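Local coordinates for protein putative branched-chain amino acid aminotransferase IlvE (Streptococcus mutans, PDB 4DQN) that probably catalyses the pyridoxal-phosphate-dependent transfer of the amino group between leucine, isoleucine or valine and 2-oxoglutarate, at residues Y176-P181 / G191-S196. Numbering follows the deposited sequence.
Sequences YDRAAP and GNYAAS
Arg-178 reaches from the loop across helix 190-205 and points an edge of its guanidinium, NH1 first, at one face of the Tyr-193 ring. Chi1 (67°) sets CG between the backbone N and the carbonyl carbon, and bends at chi2 and chi3 then turn the group toward the ring. CZ ends 4.9 Å from the ring centroid, 6° off the normal: a T-shaped cation-pi contact. Asn-192 O lies over a guanidinium face, and NH2 packs 3.7 Å from Ser-196 CB. Ser-196 OG turns back to donate to Tyr-193 O (2.6 Å), in the carbonyl plane. Equally snug, Ala-195 CB sits 3.8 Å from both Asp-177 O and Arg-178 O, and Asn-192 CA makes a CA-H...O contact with Arg-178 O (3.5 Å). No conventional hydrogen bond crosses. Only the flanks are loose, filled by two waters within a buried contact: one bridges Asp-177 O and Ala-195 O; the other donates to Arg-178 O and Asn-192 OD1 (2.6 Å), while Thr-184 O holds Asn-192 ND2. Arg-178 also has a long, weak ion pair with Glu-224. Tyr-193 OH hydrogen-bonds Lys-188 NZ, the predicted cofactor lysine, unmodified here; together with the arginine over its ring face, this bond probably positions the tyrosine beside the pyridoxal-phosphate site.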
loop_
_atom_site.group_PDB
_atom_site.type_symbol
_atom_site.label_atom_id
_atom_site.label_comp_id
_atom_site.label_asym_id
_atom_site.label_seq_id
_atom_site.Cartn_x
_atom_site.Cartn_y
_atom_site.Cartn_z
ATOM N N TYR A 176 9.608 6.775 11.699
ATOM C CA TYR A 176 8.642 6.053 10.844
ATOM C C TYR A 176 7.385 6.885 10.576
ATOM O O TYR A 176 6.859 7.548 11.475
ATOM C CB TYR A 176 8.240 4.690 11.443
ATOM C CG TYR A 176 9.397 3.756 11.706
ATOM C CD1 TYR A 176 9.932 3.636 12.978
ATOM C CD2 TYR A 176 9.961 3.000 10.681
ATOM C CE1 TYR A 176 10.990 2.791 13.232
ATOM C CE2 TYR A 176 11.022 2.145 10.928
ATOM C CZ TYR A 176 11.534 2.052 12.208
ATOM O OH TYR A 176 12.591 1.211 12.482
ATOM N N ASP A 177 6.912 6.854 9.333
ATOM C CA ASP A 177 5.626 7.462 8.994
ATOM C C ASP A 177 4.695 6.382 8.462
ATOM O O ASP A 177 5.121 5.520 7.690
ATOM C CB ASP A 177 5.794 8.547 7.916
ATOM C CG ASP A 177 6.725 9.677 8.342
ATOM O OD1 ASP A 177 6.593 10.177 9.487
ATOM O OD2 ASP A 177 7.580 10.071 7.511
ATOM N N ARG A 178 3.422 6.416 8.855
ATOM C CA ARG A 178 2.469 5.487 8.252
ATOM C C ARG A 178 1.908 6.065 6.945
ATOM O O ARG A 178 1.372 5.334 6.114
ATOM C CB ARG A 178 1.352 5.097 9.224
ATOM C CG ARG A 178 0.397 6.202 9.605
ATOM C CD ARG A 178 -1.017 5.622 9.729
ATOM N NE ARG A 178 -1.007 4.361 10.473
ATOM C CZ ARG A 178 -1.895 3.381 10.307
ATOM N NH1 ARG A 178 -2.872 3.508 9.413
ATOM N NH2 ARG A 178 -1.802 2.267 11.033
ATOM N N ALA A 179 2.058 7.374 6.763
ATOM C CA ALA A 179 1.560 8.046 5.560
ATOM C C ALA A 179 2.345 9.316 5.224
ATOM O O ALA A 179 2.943 9.946 6.110
ATOM C CB ALA A 179 0.086 8.370 5.714
ATOM N N ALA A 180 2.328 9.682 3.940
ATOM C CA ALA A 180 2.963 10.904 3.445
ATOM C C ALA A 180 2.052 12.108 3.692
ATOM O O ALA A 180 0.849 11.926 3.910
ATOM C CB ALA A 180 3.240 10.760 1.961
ATOM N N PRO A 181 2.611 13.339 3.654
ATOM C CA PRO A 181 1.758 14.533 3.804
ATOM C C PRO A 181 0.655 14.624 2.742
ATOM O O PRO A 181 -0.475 15.004 3.064
ATOM C CB PRO A 181 2.744 15.694 3.646
ATOM C CG PRO A 181 4.066 15.130 4.106
ATOM C CD PRO A 181 4.050 13.683 3.646
ATOM N N GLY A 191 -1.851 0.128 1.977
ATOM C CA GLY A 191 -0.531 0.745 1.919
ATOM C C GLY A 191 -0.124 1.420 3.227
ATOM O O GLY A 191 1.042 1.357 3.639
ATOM N N ASN A 192 -1.087 2.068 3.883
ATOM C CA ASN A 192 -0.827 2.734 5.156
ATOM C C ASN A 192 -0.480 1.713 6.219
ATOM O O ASN A 192 0.360 1.961 7.078
ATOM C CB ASN A 192 -2.057 3.527 5.629
ATOM C CG ASN A 192 -2.508 4.567 4.623
ATOM O OD1 ASN A 192 -1.746 4.956 3.732
ATOM N ND2 ASN A 192 -3.758 5.028 4.763
ATOM N N TYR A 193 -1.147 0.565 6.170
ATOM C CA TYR A 193 -0.938 -0.463 7.182
ATOM C C TYR A 193 0.387 -1.191 6.993
ATOM O O TYR A 193 1.079 -1.510 7.974
ATOM C CB TYR A 193 -2.118 -1.439 7.200
ATOM C CG TYR A 193 -3.371 -0.833 7.800
ATOM C CD1 TYR A 193 -4.195 -0.005 7.046
ATOM C CD2 TYR A 193 -3.731 -1.089 9.118
ATOM C CE1 TYR A 193 -5.342 0.555 7.585
ATOM C CE2 TYR A 193 -4.888 -0.536 9.668
ATOM C CZ TYR A 193 -5.682 0.288 8.891
ATOM O OH TYR A 193 -6.841 0.844 9.417
ATOM N N ALA A 194 0.754 -1.445 5.739
ATOM C CA ALA A 194 2.061 -2.049 5.439
ATOM C C ALA A 194 3.212 -1.230 6.029
ATOM O O ALA A 194 4.168 -1.778 6.597
ATOM C CB ALA A 194 2.248 -2.220 3.913
ATOM N N ALA A 195 3.123 0.087 5.873
ATOM C CA ALA A 195 4.130 0.988 6.413
ATOM C C ALA A 195 4.195 0.900 7.939
ATOM O O ALA A 195 5.248 1.150 8.534
ATOM C CB ALA A 195 3.850 2.418 5.966
ATOM N N SER A 196 3.075 0.530 8.565
ATOM C CA SER A 196 2.992 0.447 10.028
ATOM C C SER A 196 3.499 -0.880 10.622
ATOM O O SER A 196 3.635 -0.997 11.846
ATOM C CB SER A 196 1.548 0.675 10.488
ATOM O OG SER A 196 0.785 -0.515 10.338
HETATM O O HOH W 1 6.824 3.349 8.309
HETATM O O HOH W 2 0.722 5.243 3.060
#